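Local coordinates for protein succinylglutamate desuccinylase/aspartoacylase (Shewanella frigidimarina, PDB 3LWU) that binds zinc and is probably a hydrolase of the succinylglutamate desuccinylase/aspartoacylase family, acting on ester bonds, at residues Y57-V62 with V188-T193; V41-F46 with T90-A95. All blocks are in the same frame, centred on the assembly; numbering follows the deposited sequence.

The two contacts show how a zinc ligand on an interior strand is tied, through neighbouring strands, to more distant parts of the sheet. Contact 1 pairs two parallel strands in the catalytic domain and carries His192, a zinc ligand; contact 2 adds an antiparallel pair to the same sheet, and its Ala95 side chain is about 11 Å from the zinc. Their centres are 10 Å apart, and strands 56-60 and 89-92 join them: Ile58 N lies 2.8 Å from Thr90 O, and Ile58 O 2.7 Å from Ala92 N, both probable hydrogen bonds. Side chains meet here too, with Tyr57 OH 3.6 Å from Ala92 CB. The segments of the two contacts alternate along the chain.

Contact 1 (Y57-V62 with V188-T193); sequences YIQANV and VLDLHT. With ZN (zinc ion), chain C.
Tyr57 to Ala60 run parallel to Val188 to Leu191, the strand axes 4.8 Å apart at 16°. Three main-chain bonds join them: Leu189 N to Tyr57 O, Gln59 N to Leu189 O and Leu191 N to Gln59 O; a weak one from Asn61 N to Leu191 O follows. On one face Asp190 OD1 lies in the plane of the Gln59 amide, 3.0 Å from Gln59 NE2, which meets it from above the carboxylate, the two planes 70° apart. Tyr57 OH meets Gln59 OE1 at 2.8 Å, on a lone pair. Asp190 CG, anti to the backbone N (chi1 -167°), carries OD1 to Gln59 and OD2 to His192. His192 NE2 gives Asp190 OD2 a weak bond at 2.8 Å, consistent with a second-shell part for Asp190 in orienting the ligand, while His192 ND1 binds zinc at 2.1 Å, as do His63 and Glu66. A water links Asp190 OD1, Leu191 O and Val62 N. On the other face Ile58 CG1 lies alongside Leu189 CD1 at 3.9 Å. Helix 230-247 packs on the Gln59-Asp190 face, helix 68-80 on the Ile58-Leu191 face, and strands 89-92 and 257-263 flank the pair.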
ATOM      1  N   TYR A  57     -30.256   2.993  15.930  1.00 13.92           N
ATOM      2  CA  TYR A  57     -29.174   2.169  15.356  1.00 13.87           C
ATOM      3  C   TYR A  57     -27.924   3.019  15.372  1.00 13.77           C
ATOM      4  O   TYR A  57     -27.925   4.151  14.887  1.00 13.17           O
ATOM      5  CB  TYR A  57     -29.486   1.740  13.932  1.00 13.96           C
ATOM      6  CG  TYR A  57     -28.323   1.072  13.224  1.00 14.58           C
ATOM      7  CD1 TYR A  57     -28.025  -0.270  13.455  1.00 14.81           C
ATOM      8  CD2 TYR A  57     -27.506   1.780  12.361  1.00 16.54           C
ATOM      9  CE1 TYR A  57     -27.003  -0.881  12.836  1.00 16.53           C
ATOM     10  CE2 TYR A  57     -26.433   1.168  11.744  1.00 16.70           C
ATOM     11  CZ  TYR A  57     -26.191  -0.168  11.983  1.00 17.23           C
ATOM     12  OH  TYR A  57     -25.148  -0.819  11.367  1.00 16.76           O
ATOM     13  N   ILE A  58     -26.882   2.505  16.002  1.00 13.76           N
ATOM     14  CA  ILE A  58     -25.633   3.239  16.164  1.00 13.81           C
ATOM     15  C   ILE A  58     -24.515   2.373  15.642  1.00 13.35           C
ATOM     16  O   ILE A  58     -24.424   1.236  16.065  1.00 14.38           O
ATOM     17  CB  ILE A  58     -25.366   3.527  17.634  1.00 13.63           C
ATOM     18  CG1 ILE A  58     -26.512   4.355  18.232  1.00 14.25           C
ATOM     19  CG2 ILE A  58     -24.028   4.285  17.799  1.00 13.65           C
ATOM     20  CD1 ILE A  58     -26.377   4.616  19.786  1.00 11.94           C
ATOM     21  N   GLN A  59     -23.696   2.875  14.717  1.00 13.08           N
ATOM     22  CA  GLN A  59     -22.563   2.122  14.187  1.00 13.64           C
ATOM     23  C   GLN A  59     -21.292   2.961  14.255  1.00 13.84           C
ATOM     24  O   GLN A  59     -21.358   4.168  14.290  1.00 13.69           O
ATOM     25  CB  GLN A  59     -22.793   1.611  12.759  1.00 14.41           C
ATOM     26  CG  GLN A  59     -22.947   2.710  11.657  1.00 16.15           C
ATOM     27  CD  GLN A  59     -23.024   2.136  10.261  1.00 15.91           C
ATOM     28  OE1 GLN A  59     -23.531   1.031  10.075  1.00 16.68           O
ATOM     29  NE2 GLN A  59     -22.508   2.882   9.267  1.00 14.32           N
ATOM     30  N   ALA A  60     -20.143   2.299  14.315  1.00 13.43           N
ATOM     31  CA  ALA A  60     -18.853   2.968  14.280  1.00 14.29           C
ATOM     32  C   ALA A  60     -17.905   2.292  13.311  1.00 14.30           C
ATOM     33  O   ALA A  60     -18.050   1.082  13.039  1.00 14.86           O
ATOM     34  CB  ALA A  60     -18.196   2.975  15.707  1.00 12.73           C
ATOM     35  N   ASN A  61     -16.930   3.066  12.813  1.00 14.22           N
ATOM     36  CA  ASN A  61     -15.640   2.510  12.300  1.00 15.28           C
ATOM     37  C   ASN A  61     -15.784   1.900  10.918  1.00 15.61           C
ATOM     38  O   ASN A  61     -15.012   1.046  10.529  1.00 15.88           O
ATOM     39  CB  ASN A  61     -15.070   1.508  13.322  1.00 14.29           C
ATOM     40  CG  ASN A  61     -13.528   1.325  13.275  1.00 16.02           C
ATOM     41  OD1 ASN A  61     -13.022   0.531  14.061  1.00 15.19           O
ATOM     42  ND2 ASN A  61     -12.795   2.064  12.409  1.00 14.31           N
ATOM     43  N   VAL A  62     -16.749   2.398  10.137  1.00 16.25           N
ATOM     44  CA  VAL A  62     -16.839   2.021   8.732  1.00 16.31           C
ATOM     45  C   VAL A  62     -15.597   2.443   7.963  1.00 15.87           C
ATOM     46  O   VAL A  62     -15.147   1.759   7.036  1.00 16.26           O
ATOM     47  CB  VAL A  62     -18.086   2.592   8.083  1.00 16.43           C
ATOM     48  CG1 VAL A  62     -18.020   2.422   6.574  1.00 16.26           C
ATOM     49  CG2 VAL A  62     -19.316   1.883   8.650  1.00 18.01           C
ATOM     50  N   VAL A 188     -30.744   7.126  13.525  1.00 14.56           N
ATOM     51  CA  VAL A 188     -29.517   6.488  13.046  1.00 13.94           C
ATOM     52  C   VAL A 188     -28.338   7.400  13.381  1.00 14.80           C
ATOM     53  O   VAL A 188     -28.370   8.575  13.055  1.00 14.43           O
ATOM     54  CB  VAL A 188     -29.556   6.255  11.517  1.00 14.12           C
ATOM     55  CG1 VAL A 188     -28.137   5.831  10.961  1.00 11.28           C
ATOM     56  CG2 VAL A 188     -30.629   5.240  11.175  1.00 11.78           C
ATOM     57  N   LEU A 189     -27.323   6.852  14.054  1.00 15.06           N
ATOM     58  CA  LEU A 189     -26.097   7.579  14.358  1.00 15.36           C
ATOM     59  C   LEU A 189     -24.949   6.807  13.750  1.00 15.73           C
ATOM     60  O   LEU A 189     -24.696   5.635  14.131  1.00 16.10           O
ATOM     61  CB  LEU A 189     -25.879   7.727  15.856  1.00 15.04           C
ATOM     62  CG  LEU A 189     -27.026   8.324  16.683  1.00 16.64           C
ATOM     63  CD1 LEU A 189     -26.692   8.224  18.179  1.00 18.69           C
ATOM     64  CD2 LEU A 189     -27.371   9.740  16.279  1.00 16.68           C
ATOM     65  N   ASP A 190     -24.257   7.452  12.811  1.00 15.71           N
ATOM     66  CA  ASP A 190     -23.056   6.895  12.178  1.00 16.60           C
ATOM     67  C   ASP A 190     -21.874   7.619  12.773  1.00 15.85           C
ATOM     68  O   ASP A 190     -21.733   8.813  12.581  1.00 17.16           O
ATOM     69  CB  ASP A 190     -23.116   7.111  10.667  1.00 16.54           C
ATOM     70  CG  ASP A 190     -22.090   6.307   9.898  1.00 18.17           C
ATOM     71  OD1 ASP A 190     -21.408   5.442  10.484  1.00 17.93           O
ATOM     72  OD2 ASP A 190     -21.960   6.563   8.658  1.00 20.44           O
ATOM     73  N   LEU A 191     -21.055   6.903  13.517  1.00 15.30           N
ATOM     74  CA  LEU A 191     -19.930   7.478  14.236  1.00 15.42           C
ATOM     75  C   LEU A 191     -18.611   7.359  13.480  1.00 15.35           C
ATOM     76  O   LEU A 191     -18.119   6.259  13.219  1.00 14.99           O
ATOM     77  CB  LEU A 191     -19.770   6.783  15.583  1.00 15.07           C
ATOM     78  CG  LEU A 191     -20.971   6.680  16.522  1.00 14.70           C
ATOM     79  CD1 LEU A 191     -20.536   6.167  17.834  1.00 13.29           C
ATOM     80  CD2 LEU A 191     -21.715   8.034  16.708  1.00 15.53           C
ATOM     81  N   HIS A 192     -18.055   8.523  13.165  1.00 15.69           N
ATOM     82  CA  HIS A 192     -16.838   8.681  12.411  1.00 15.69           C
ATOM     83  C   HIS A 192     -15.827   9.531  13.199  1.00 15.39           C
ATOM     84  O   HIS A 192     -16.099   9.973  14.299  1.00 14.23           O
ATOM     85  CB  HIS A 192     -17.156   9.376  11.092  1.00 15.88           C
ATOM     86  CG  HIS A 192     -17.851   8.509  10.086  1.00 18.34           C
ATOM     87  ND1 HIS A 192     -17.242   8.094   8.925  1.00 19.30           N
ATOM     88  CD2 HIS A 192     -19.121   8.030  10.038  1.00 19.03           C
ATOM     89  CE1 HIS A 192     -18.113   7.418   8.196  1.00 19.78           C
ATOM     90  NE2 HIS A 192     -19.251   7.337   8.861  1.00 16.49           N
ATOM     91  N   THR A 193     -14.615   9.679  12.659  1.00 15.29           N
ATOM     92  CA  THR A 193     -13.676  10.704  13.119  1.00 15.24           C
ATOM     93  C   THR A 193     -13.136  11.420  11.889  1.00 15.27           C
ATOM     94  O   THR A 193     -13.212  10.910  10.782  1.00 15.82           O
ATOM     95  CB  THR A 193     -12.457  10.144  13.904  1.00 15.24           C
ATOM     96  OG1 THR A 193     -11.473   9.673  12.970  1.00 16.22           O
ATOM     97  CG2 THR A 193     -12.846   9.019  14.898  1.00 13.10           C
TER
HETATM   98 ZN    ZN C 374     -15.341   8.578   8.291  1.00 29.18          ZN
HETATM   99  O   HOH W   1     -18.711   4.641  10.958  1.00 15.61           O

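Contact 2 (V41-F46 with T90-A95); sequences VPIYSF and TLAPLA
Val41 and Ile43 close on Ala92 from strand 38-46, which forms an antiparallel pair with strand 89-92 in the mixed alpha/beta sheet of this M14-like, probable zinc hydrolase; the short axes are 4.7 Å apart at 160°. Ile43 CD1 is 3.5 Å from Ala92 CB, and Val41 CG1 meets the same methyl at 4.1 Å. The two branches of Val41 divide the turn after the strand between them: CG1, anti to the backbone N (chi1 174°), lies against Pro93 O, while CG2 reaches Ala95 O at 3.5 Å. An alanine at Val41 would lack both branches, which would probably open a gap beside the Ala92 methyl and leave the turn through Pro93 and Ala95 less closely packed.

Farther along, the Ile43 and Thr90 side chains cross at a slant, with Ile43 CG2 3.7 Å from Thr90 CG2. On the opposite face, Tyr44 crosses Pro93 at about a right angle, its ring edge near Pro93 CG, and Leu91 CD1 comes to the edge of the Phe46 ring.

These side chains are set in register by the hydrogen-bonded pair Tyr44 and Leu91. Leu91 O accepts from Tyr44 N, and Tyr44 O accepts from Leu91 N; Ser45 and Thr90 form the adjoining non-hydrogen-bonded pair. Beyond the first shell, strand 24-32 flanks one side of strand 38-46, strand 56-60 lies beyond Leu91 and Ala92, and Met77 of helix 68-80 packs on both Tyr44 and Phe46. The Tyr44 hydroxyl is held across the subunit interface, hydrogen-bonded to Ile343 O and Tyr346 N of the second subunit, whose Ile343 also packs on Pro93 and Leu94. Within the turn, Asn70 OD1 accepts from Leu94 N. Where the strands part, Pro93 takes the place of a main-chain donor, and its CD carbon lies 3.5 Å from Pro42 O.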
ATOM      1  N   VAL A  41     -19.497  -8.587  11.898  1.00 16.31           N
ATOM      2  CA  VAL A  41     -19.692  -7.409  12.725  1.00 16.25           C
ATOM      3  C   VAL A  41     -20.473  -7.833  13.947  1.00 17.88           C
ATOM      4  O   VAL A  41     -21.496  -8.494  13.806  1.00 19.04           O
ATOM      5  CB  VAL A  41     -20.486  -6.342  11.972  1.00 16.73           C
ATOM      6  CG1 VAL A  41     -20.828  -5.166  12.876  1.00 14.48           C
ATOM      7  CG2 VAL A  41     -19.696  -5.899  10.718  1.00 14.20           C
ATOM      8  N   PRO A  42     -19.999  -7.467  15.158  1.00 17.98           N
ATOM      9  CA  PRO A  42     -20.711  -7.778  16.388  1.00 17.89           C
ATOM     10  C   PRO A  42     -21.861  -6.783  16.593  1.00 18.31           C
ATOM     11  O   PRO A  42     -21.699  -5.609  16.339  1.00 18.82           O
ATOM     12  CB  PRO A  42     -19.642  -7.611  17.466  1.00 18.17           C
ATOM     13  CG  PRO A  42     -18.659  -6.641  16.905  1.00 17.75           C
ATOM     14  CD  PRO A  42     -18.710  -6.800  15.410  1.00 18.25           C
ATOM     15  N   ILE A  43     -23.010  -7.292  17.011  1.00 18.07           N
ATOM     16  CA  ILE A  43     -24.220  -6.529  17.220  1.00 18.72           C
ATOM     17  C   ILE A  43     -24.653  -6.729  18.685  1.00 18.28           C
ATOM     18  O   ILE A  43     -24.697  -7.860  19.201  1.00 18.04           O
ATOM     19  CB  ILE A  43     -25.349  -6.967  16.222  1.00 18.82           C
ATOM     20  CG1 ILE A  43     -24.867  -6.832  14.743  1.00 18.10           C
ATOM     21  CG2 ILE A  43     -26.641  -6.199  16.438  1.00 18.36           C
ATOM     22  CD1 ILE A  43     -24.603  -5.418  14.277  1.00 17.92           C
ATOM     23  N   TYR A  44     -24.951  -5.602  19.343  1.00 17.39           N
ATOM     24  CA  TYR A  44     -25.418  -5.557  20.709  1.00 16.93           C
ATOM     25  C   TYR A  44     -26.764  -4.873  20.664  1.00 17.53           C
ATOM     26  O   TYR A  44     -26.925  -3.826  20.026  1.00 15.98           O
ATOM     27  CB  TYR A  44     -24.461  -4.725  21.587  1.00 16.73           C
ATOM     28  CG  TYR A  44     -23.088  -5.322  21.708  1.00 15.71           C
ATOM     29  CD1 TYR A  44     -22.846  -6.371  22.572  1.00 17.18           C
ATOM     30  CD2 TYR A  44     -22.035  -4.874  20.921  1.00 14.92           C
ATOM     31  CE1 TYR A  44     -21.551  -6.950  22.689  1.00 18.08           C
ATOM     32  CE2 TYR A  44     -20.741  -5.465  21.016  1.00 17.77           C
ATOM     33  CZ  TYR A  44     -20.522  -6.495  21.911  1.00 15.83           C
ATOM     34  OH  TYR A  44     -19.270  -7.045  22.055  1.00 22.56           O
ATOM     35  N   SER A  45     -27.721  -5.455  21.355  1.00 18.09           N
ATOM     36  CA  SER A  45     -29.065  -4.923  21.368  1.00 19.55           C
ATOM     37  C   SER A  45     -29.574  -4.730  22.797  1.00 19.15           C
ATOM     38  O   SER A  45     -29.569  -5.673  23.576  1.00 19.38           O
ATOM     39  CB  SER A  45     -29.982  -5.865  20.573  1.00 20.21           C
ATOM     40  OG  SER A  45     -31.323  -5.452  20.729  1.00 24.79           O
ATOM     41  N   PHE A  46     -29.962  -3.496  23.146  1.00 18.76           N
ATOM     42  CA  PHE A  46     -30.666  -3.238  24.392  1.00 18.67           C
ATOM     43  C   PHE A  46     -32.144  -3.145  24.051  1.00 19.33           C
ATOM     44  O   PHE A  46     -32.584  -2.202  23.400  1.00 19.77           O
ATOM     45  CB  PHE A  46     -30.195  -1.926  25.051  1.00 19.27           C
ATOM     46  CG  PHE A  46     -28.798  -1.995  25.685  1.00 17.28           C
ATOM     47  CD1 PHE A  46     -27.674  -1.866  24.928  1.00 19.21           C
ATOM     48  CD2 PHE A  46     -28.645  -2.167  27.042  1.00 17.89           C
ATOM     49  CE1 PHE A  46     -26.418  -1.952  25.514  1.00 20.26           C
ATOM     50  CE2 PHE A  46     -27.424  -2.221  27.629  1.00 16.03           C
ATOM     51  CZ  PHE A  46     -26.302  -2.124  26.867  1.00 17.97           C
ATOM     52  N   THR A  90     -29.695  -0.582  19.066  1.00 14.03           N
ATOM     53  CA  THR A  90     -28.846  -1.538  18.401  1.00 14.67           C
ATOM     54  C   THR A  90     -27.507  -0.870  18.106  1.00 14.33           C
ATOM     55  O   THR A  90     -27.468   0.212  17.533  1.00 13.90           O
ATOM     56  CB  THR A  90     -29.475  -2.041  17.089  1.00 14.62           C
ATOM     57  OG1 THR A  90     -30.760  -2.595  17.367  1.00 14.47           O
ATOM     58  CG2 THR A  90     -28.592  -3.114  16.471  1.00 14.03           C
ATOM     59  N   LEU A  91     -26.413  -1.510  18.511  1.00 14.47           N
ATOM     60  CA  LEU A  91     -25.106  -0.924  18.337  1.00 14.56           C
ATOM     61  C   LEU A  91     -24.241  -1.875  17.518  1.00 15.01           C
ATOM     62  O   LEU A  91     -24.206  -3.070  17.791  1.00 14.79           O
ATOM     63  CB  LEU A  91     -24.469  -0.613  19.699  1.00 15.04           C
ATOM     64  CG  LEU A  91     -25.366   0.320  20.540  1.00 14.87           C
ATOM     65  CD1 LEU A  91     -26.154  -0.539  21.514  1.00 14.28           C
ATOM     66  CD2 LEU A  91     -24.550   1.374  21.307  1.00 15.10           C
ATOM     67  N   ALA A  92     -23.552  -1.320  16.513  1.00 14.99           N
ATOM     68  CA  ALA A  92     -22.690  -2.091  15.619  1.00 14.77           C
ATOM     69  C   ALA A  92     -21.301  -1.464  15.632  1.00 14.65           C
ATOM     70  O   ALA A  92     -20.977  -0.669  14.757  1.00 14.46           O
ATOM     71  CB  ALA A  92     -23.254  -2.136  14.192  1.00 13.03           C
ATOM     72  N   PRO A  93     -20.486  -1.792  16.653  1.00 14.39           N
ATOM     73  CA  PRO A  93     -19.120  -1.302  16.586  1.00 14.17           C
ATOM     74  C   PRO A  93     -18.306  -2.150  15.613  1.00 13.50           C
ATOM     75  O   PRO A  93     -18.782  -3.178  15.146  1.00 13.97           O
ATOM     76  CB  PRO A  93     -18.626  -1.469  18.018  1.00 13.92           C
ATOM     77  CG  PRO A  93     -19.328  -2.644  18.499  1.00 15.00           C
ATOM     78  CD  PRO A  93     -20.706  -2.597  17.864  1.00 13.98           C
ATOM     79  N   LEU A  94     -17.104  -1.713  15.284  1.00 13.35           N
ATOM     80  CA  LEU A  94     -16.218  -2.499  14.402  1.00 14.33           C
ATOM     81  C   LEU A  94     -16.976  -2.915  13.128  1.00 13.92           C
ATOM     82  O   LEU A  94     -16.964  -4.075  12.737  1.00 16.30           O
ATOM     83  CB  LEU A  94     -15.683  -3.730  15.146  1.00 13.77           C
ATOM     84  CG  LEU A  94     -14.879  -3.480  16.434  1.00 15.16           C
ATOM     85  CD1 LEU A  94     -14.659  -4.834  17.207  1.00 12.94           C
ATOM     86  CD2 LEU A  94     -13.501  -2.749  16.251  1.00 12.18           C
ATOM     87  N   ALA A  95     -17.627  -1.963  12.478  1.00 14.37           N
ATOM     88  CA  ALA A  95     -18.588  -2.287  11.433  1.00 14.45           C
ATOM     89  C   ALA A  95     -17.963  -2.584  10.081  1.00 14.59           C
ATOM     90  O   ALA A  95     -18.673  -2.968   9.170  1.00 15.26           O
ATOM     91  CB  ALA A  95     -19.651  -1.168  11.300  1.00 14.14           C
TER